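Local coordinates for protein Sqt1 (Chaetomium thermophilum, PDB 4ZOY) that probably captures the nascent ribosomal protein Rpl10 (uL16) as its dedicated chaperone during ribosome biogenesis, using a WD40 beta-propeller, at residues Ala9-Asp12 and Gly13-Asp16; Ala256-Pro259 and Thr260-Val264; Val354-Thr357 and Ser358-Phe361. All blocks are in the same frame, centred on the assembly; numbering follows the deposited sequence.

Contact 1. Residues Ala9-Asp12 and Gly13-Asp16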
loop_
_atom_site.group_PDB
_atom_site.type_symbol
_atom_site.label_atom_id
_atom_site.label_comp_id
_atom_site.label_asym_id
_atom_site.label_seq_id
_atom_site.Cartn_x
_atom_site.Cartn_y
_atom_site.Cartn_z
ATOM N N ALA A 9 11.797 -19.863 0.147
ATOM C CA ALA A 9 11.794 -19.864 -1.309
ATOM C C ALA A 9 12.203 -18.492 -1.789
ATOM O O ALA A 9 12.192 -17.518 -1.035
ATOM C CB ALA A 9 10.420 -20.232 -1.875
ATOM N N TYR A 10 12.588 -18.417 -3.054
ATOM C CA TYR A 10 13.009 -17.158 -3.627
ATOM C C TYR A 10 12.731 -17.129 -5.109
ATOM O O TYR A 10 12.503 -18.166 -5.743
ATOM C CB TYR A 10 14.498 -16.912 -3.369
ATOM C CG TYR A 10 15.414 -17.812 -4.168
ATOM C CD1 TYR A 10 15.634 -19.122 -3.785
ATOM C CD2 TYR A 10 16.068 -17.338 -5.295
ATOM C CE1 TYR A 10 16.477 -19.950 -4.517
ATOM C CE2 TYR A 10 16.914 -18.153 -6.025
ATOM C CZ TYR A 10 17.110 -19.459 -5.630
ATOM O OH TYR A 10 17.950 -20.275 -6.363
ATOM N N PHE A 11 12.735 -15.924 -5.661
ATOM C CA PHE A 11 12.666 -15.751 -7.099
ATOM C C PHE A 11 13.642 -14.663 -7.488
ATOM O O PHE A 11 13.555 -13.538 -6.994
ATOM C CB PHE A 11 11.251 -15.401 -7.548
ATOM C CG PHE A 11 11.158 -15.017 -8.992
ATOM C CD1 PHE A 11 11.442 -15.942 -9.986
ATOM C CD2 PHE A 11 10.784 -13.736 -9.361
ATOM C CE1 PHE A 11 11.361 -15.585 -11.324
ATOM C CE2 PHE A 11 10.697 -13.376 -10.692
ATOM C CZ PHE A 11 10.982 -14.304 -11.678
ATOM N N ASP A 12 14.592 -14.991 -8.362
ATOM C CA ASP A 12 15.635 -14.042 -8.709
ATOM C C ASP A 12 15.570 -13.590 -10.169
ATOM O O ASP A 12 16.535 -13.016 -10.676
ATOM C CB ASP A 12 17.013 -14.646 -8.410
ATOM C CG ASP A 12 17.339 -15.812 -9.319
ATOM O OD1 ASP A 12 16.452 -16.661 -9.542
ATOM O OD2 ASP A 12 18.479 -15.865 -9.829
ATOM N N GLY A 13 14.432 -13.813 -10.826
ATOM C CA GLY A 13 14.279 -13.467 -12.233
ATOM C C GLY A 13 14.385 -11.997 -12.606
ATOM O O GLY A 13 14.852 -11.658 -13.691
ATOM N N HIS A 14 13.934 -11.105 -11.729
ATOM C CA HIS A 14 14.065 -9.676 -12.011
ATOM C C HIS A 14 15.533 -9.291 -12.147
ATOM O O HIS A 14 16.372 -9.753 -11.384
ATOM C CB HIS A 14 13.410 -8.837 -10.906
ATOM C CG HIS A 14 11.923 -8.982 -10.832
ATOM N ND1 HIS A 14 11.065 -8.213 -11.592
ATOM C CD2 HIS A 14 11.138 -9.790 -10.081
ATOM C CE1 HIS A 14 9.817 -8.547 -11.316
ATOM N NE2 HIS A 14 9.833 -9.499 -10.397
ATOM N N LYS A 15 15.850 -8.435 -13.114
ATOM C CA LYS A 15 17.246 -8.057 -13.315
ATOM C C LYS A 15 17.664 -6.908 -12.414
ATOM O O LYS A 15 18.849 -6.703 -12.157
ATOM C CB LYS A 15 17.504 -7.686 -14.774
ATOM C CG LYS A 15 17.258 -8.831 -15.740
ATOM C CD LYS A 15 17.560 -8.423 -17.170
ATOM C CE LYS A 15 17.359 -9.585 -18.124
ATOM N NZ LYS A 15 17.628 -9.174 -19.528
ATOM N N ASP A 16 16.691 -6.145 -11.927
ATOM C CA ASP A 16 17.008 -5.052 -11.029
ATOM C C ASP A 16 15.829 -4.843 -10.078
ATOM O O ASP A 16 14.988 -5.728 -9.945
ATOM C CB ASP A 16 17.335 -3.771 -11.816
ATOM C CG ASP A 16 18.346 -2.893 -11.107
ATOM O OD1 ASP A 16 18.554 -3.019 -9.878
ATOM O OD2 ASP A 16 18.971 -2.044 -11.780
HETATM O O HOH W 1 13.672 -11.320 -8.742
#

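Contact 2. Residues Ala256-Pro259 and Thr260-Val264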
loop_
_atom_site.group_PDB
_atom_site.type_symbol
_atom_site.label_atom_id
_atom_site.label_comp_id
_atom_site.label_asym_id
_atom_site.label_seq_id
_atom_site.Cartn_x
_atom_site.Cartn_y
_atom_site.Cartn_z
ATOM N N ALA A 256 -3.981 7.099 5.026
ATOM C CA ALA A 256 -4.734 5.944 5.484
ATOM C C ALA A 256 -6.082 6.420 6.012
ATOM O O ALA A 256 -6.204 7.522 6.561
ATOM C CB ALA A 256 -3.968 5.171 6.555
ATOM N N VAL A 257 -7.106 5.592 5.827
ATOM C CA VAL A 257 -8.442 5.901 6.325
ATOM C C VAL A 257 -8.818 4.907 7.429
ATOM O O VAL A 257 -8.497 3.732 7.342
ATOM C CB VAL A 257 -9.476 5.875 5.176
ATOM C CG1 VAL A 257 -10.874 6.168 5.715
ATOM C CG2 VAL A 257 -9.110 6.893 4.107
ATOM N N SER A 258 -9.479 5.387 8.485
ATOM C CA SER A 258 -9.808 4.543 9.637
ATOM C C SER A 258 -10.890 3.520 9.299
ATOM O O SER A 258 -11.623 3.700 8.326
ATOM C CB SER A 258 -10.246 5.414 10.820
ATOM O OG SER A 258 -11.508 6.010 10.559
ATOM N N PRO A 259 -10.987 2.440 10.091
ATOM C CA PRO A 259 -11.921 1.354 9.744
ATOM C C PRO A 259 -13.393 1.763 9.701
ATOM O O PRO A 259 -14.164 1.087 9.023
ATOM C CB PRO A 259 -11.700 0.321 10.854
ATOM C CG PRO A 259 -10.377 0.615 11.404
ATOM C CD PRO A 259 -10.074 2.060 11.183
ATOM N N THR A 260 -13.782 2.811 10.421
ATOM C CA THR A 260 -15.167 3.280 10.344
ATOM C C THR A 260 -15.371 4.319 9.254
ATOM O O THR A 260 -16.492 4.760 9.015
ATOM C CB THR A 260 -15.625 3.911 11.659
ATOM O OG1 THR A 260 -14.802 5.049 11.940
ATOM C CG2 THR A 260 -15.536 2.912 12.801
ATOM N N GLY A 261 -14.281 4.739 8.619
ATOM C CA GLY A 261 -14.330 5.816 7.656
ATOM C C GLY A 261 -14.477 7.209 8.249
ATOM O O GLY A 261 -14.673 8.170 7.516
ATOM N N ALA A 262 -14.354 7.327 9.567
ATOM C CA ALA A 262 -14.591 8.610 10.234
ATOM C C ALA A 262 -13.454 9.611 10.082
ATOM O O ALA A 262 -13.673 10.816 10.138
ATOM C CB ALA A 262 -14.873 8.384 11.724
ATOM N N VAL A 263 -12.226 9.118 9.923
ATOM C CA VAL A 263 -11.097 10.026 9.745
ATOM C C VAL A 263 -10.120 9.523 8.707
ATOM O O VAL A 263 -10.061 8.329 8.403
ATOM C CB VAL A 263 -10.304 10.278 11.067
ATOM C CG1 VAL A 263 -11.228 10.786 12.175
ATOM C CG2 VAL A 263 -9.598 9.029 11.526
ATOM N N VAL A 264 -9.346 10.465 8.193
ATOM C CA VAL A 264 -8.208 10.151 7.350
ATOM C C VAL A 264 -6.945 10.674 8.034
ATOM O O VAL A 264 -6.954 11.760 8.626
ATOM C CB VAL A 264 -8.377 10.749 5.924
ATOM C CG1 VAL A 264 -8.575 12.265 5.970
ATOM C CG2 VAL A 264 -7.202 10.379 5.029
HETATM O O HOH W 2 -12.156 6.535 13.148
#

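Contact 3. Residues Val354-Thr357 and Ser358-Phe361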
loop_
_atom_site.group_PDB
_atom_site.type_symbol
_atom_site.label_atom_id
_atom_site.label_comp_id
_atom_site.label_asym_id
_atom_site.label_seq_id
_atom_site.Cartn_x
_atom_site.Cartn_y
_atom_site.Cartn_z
ATOM N N VAL A 354 3.220 4.482 17.426
ATOM C CA VAL A 354 1.883 3.935 17.596
ATOM C C VAL A 354 1.076 4.916 18.425
ATOM O O VAL A 354 1.511 5.322 19.506
ATOM C CB VAL A 354 1.919 2.558 18.278
ATOM C CG1 VAL A 354 0.516 1.951 18.390
ATOM C CG2 VAL A 354 2.848 1.621 17.513
ATOM N N PHE A 355 -0.093 5.290 17.912
ATOM C CA PHE A 355 -0.953 6.274 18.580
ATOM C C PHE A 355 -2.311 5.668 18.935
ATOM O O PHE A 355 -2.852 4.849 18.182
ATOM C CB PHE A 355 -1.154 7.490 17.675
ATOM C CG PHE A 355 0.125 8.126 17.226
ATOM C CD1 PHE A 355 0.730 9.097 18.009
ATOM C CD2 PHE A 355 0.727 7.762 16.022
ATOM C CE1 PHE A 355 1.907 9.699 17.609
ATOM C CE2 PHE A 355 1.919 8.354 15.618
ATOM C CZ PHE A 355 2.510 9.329 16.410
ATOM N N ASP A 356 -2.871 6.093 20.064
ATOM C CA ASP A 356 -4.179 5.620 20.525
ATOM C C ASP A 356 -5.316 6.481 19.965
ATOM O O ASP A 356 -5.518 7.624 20.380
ATOM C CB ASP A 356 -4.211 5.608 22.054
ATOM C CG ASP A 356 -3.628 4.327 22.654
ATOM O OD1 ASP A 356 -3.140 3.458 21.893
ATOM O OD2 ASP A 356 -3.672 4.189 23.895
ATOM N N THR A 357 -6.051 5.935 19.002
ATOM C CA THR A 357 -7.030 6.708 18.253
ATOM C C THR A 357 -8.249 7.092 19.087
ATOM O O THR A 357 -8.976 8.000 18.706
ATOM C CB THR A 357 -7.498 5.938 17.001
ATOM O OG1 THR A 357 -8.202 4.754 17.402
ATOM C CG2 THR A 357 -6.302 5.538 16.145
ATOM N N SER A 358 -8.464 6.408 20.206
ATOM C CA SER A 358 -9.588 6.726 21.073
ATOM C C SER A 358 -9.148 7.632 22.218
ATOM O O SER A 358 -9.921 7.890 23.136
ATOM C CB SER A 358 -10.231 5.454 21.626
ATOM O OG SER A 358 -9.323 4.747 22.453
ATOM N N ARG A 359 -7.920 8.135 22.151
ATOM C CA ARG A 359 -7.385 8.992 23.212
ATOM C C ARG A 359 -6.651 10.206 22.648
ATOM O O ARG A 359 -5.539 10.528 23.070
ATOM C CB ARG A 359 -6.460 8.185 24.120
ATOM C CG ARG A 359 -7.132 6.990 24.773
ATOM C CD ARG A 359 -6.136 6.157 25.565
ATOM N NE ARG A 359 -5.335 7.022 26.412
ATOM C CZ ARG A 359 -4.013 7.167 26.349
ATOM N NH1 ARG A 359 -3.256 6.464 25.507
ATOM N NH2 ARG A 359 -3.437 8.015 27.177
ATOM N N SER A 360 -7.294 10.881 21.700
ATOM C CA SER A 360 -6.724 12.062 21.048
ATOM C C SER A 360 -5.364 11.758 20.435
ATOM O O SER A 360 -4.494 12.627 20.367
ATOM C CB SER A 360 -6.622 13.232 22.037
ATOM O OG SER A 360 -6.364 14.445 21.345
ATOM N N PHE A 361 -5.204 10.522 19.971
ATOM C CA PHE A 361 -3.973 10.102 19.313
ATOM C C PHE A 361 -2.763 10.308 20.224
ATOM O O PHE A 361 -1.652 10.638 19.768
ATOM C CB PHE A 361 -3.831 10.811 17.967
ATOM C CG PHE A 361 -4.838 10.335 16.956
ATOM C CD1 PHE A 361 -6.135 10.816 16.977
ATOM C CD2 PHE A 361 -4.495 9.369 16.018
ATOM C CE1 PHE A 361 -7.085 10.347 16.068
ATOM C CE2 PHE A 361 -5.428 8.897 15.112
ATOM C CZ PHE A 361 -6.726 9.384 15.139
#

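Contact 1. Residues Ala9-Asp12 and Gly13-Asp16
Phe11 lays one face of its ring against the backbone of Gly13, two residues further on. Gly13 N sits 3.5 Å above the plane of the Phe11 ring, over its centre, and Gly13 CA comes to 3.4 Å from Phe11 CZ in a CH-pi contact. The fit depends on a bare CA: a CB on residue 13 would fall 2.2 Å from Phe11 CZ. With CG anti to the backbone N (chi1 172°) and so beside its own carbonyl carbon, the Phe11 ring leans forward over Gly13.

Gly13-His14 matches the GH dipeptide of WD40 repeats, here linking strand 9-11, at the edge of the last blade, to strand 18-23 of the first. As in such repeats, the histidine bonds a hydroxyl: His14 NE2 pairs with Thr33 OG1, while Tyr48 meets both the Phe11 and His14 rings edge-to-face.

His14 CD2 approaches Phe11 CE2 to 3.7 Å, and the two rings stand steeply against each other, planes 79° apart. A water bridges the bend on the backbone, donating to Phe11 O over 2.8 Å and accepting from His14 N over 3.0 Å.

Contact 2. Residues Ala256-Pro259 and Thr260-Val264
With chi1 at 70°, Ser258 places OG between its own backbone N and carbonyl carbon, which swings the hydroxyl across the turn to the backbone of Val263; in Val263, CG1 is anti to the carbonyl carbon (chi1 -55°), which leaves CG2 between the backbone N and the carbonyl carbon, 3.7 Å from Ser258 CB. The segment is the end of a beta hairpin between strands 252-257 and 263-268, the first two strands of a WD40 propeller blade. Its Ser-Pro-Thr-Gly sequence makes a type I turn, closed by Gly261 N donating to Ser258 O over 2.9 Å from above the carbonyl plane. Gly261 follows with positive phi and starts the chain back.

Ser258 N meets Val263 O at 3.0 Å in a nearly straight bond. The Ser258 carbonyl is already engaged in the turn, and the hydroxyl does the return pairing, with Val263 N donating to Ser258 OG at 3.3 Å. One serine thus grips Val263 at both its N-H and its carbonyl.

Beyond this lies the non-hydrogen-bonded pair Val257 and Val264, whose CG2 methyls touch at 4.1 Å; Val257 CG1 also rests on Val263 O. Phe336 of the next blade packs against Ala256, Pro259 and Val263. At the tip, a water lies 2.7 Å from Ser258 OG and 3.3 Å from Thr260 OG1.

Contact 3. Residues Val354-Thr357 and Ser358-Phe361
Phe355 meets Phe361 through the root of its side chain: Phe355 CB lies 4.2 Å from Phe361 CD2, and Phe355 CD1 reaches Phe361 O at 3.3 Å. The rest of the Phe355 ring leads away, towards Leu324 and Ile273 of the preceding blade.

Asp356 does two jobs. Its carbonyl oxygen takes Arg359 N at 3.0 Å, closing a type I turn, and also a weak bond from Phe361 N; positive phi at both Ser360 and Phe361 curls the chain back to bring that second N-H round. Its carboxylate lies alongside the arginine side chain, which bends at chi3 (48°) so that Arg359 NH1 comes to Asp356 OD2 at 2.8 Å in a salt bridge. NH1 meets OD2 on its anti side, somewhat out of the carboxylate plane but nearly in that of the guanidinium, the two planes standing 80° apart. OD1 is bridged to Arg364, so the acid is shared between two arginines, which would be expected to keep it ionised. An alanine here in place of Arg359 removes the guanidinium, and Asp356 OD2 would probably be left without its charged mate and the carboxylate freer to turn about its remaining bridge to Arg364.

Thr357 then lays CA squarely over the centre of the Phe361 ring, 4.0 Å from the centroid, while its CG2 touches Phe361 CE2 at 3.6 Å.

Phe355-Asp356 stands where WD40 repeats carry their Trp-Asp dipeptide, at the end of a blade's third strand, and the turn leads into the outer strand 362-367.

Overall arrangement
The first strand of the chain, 9-11, lies at the outer edge of the last blade, and contact 1 turns the chain straight into the first blade, so it lies at the seam where the propeller's ring is closed by both termini. Four blades on, contact 2 closes the hairpin between the first two strands of the blade 252-324. Contact 3 follows in the next blade, turning its third strand into the outer one. The three come in series, neither nested nor crossed. Contact 1 is on the opposite side of the chain's centre from the others, about 36 and 40 Å away between centres; contacts 2 and 3 have centres about 13 Å apart but do not touch.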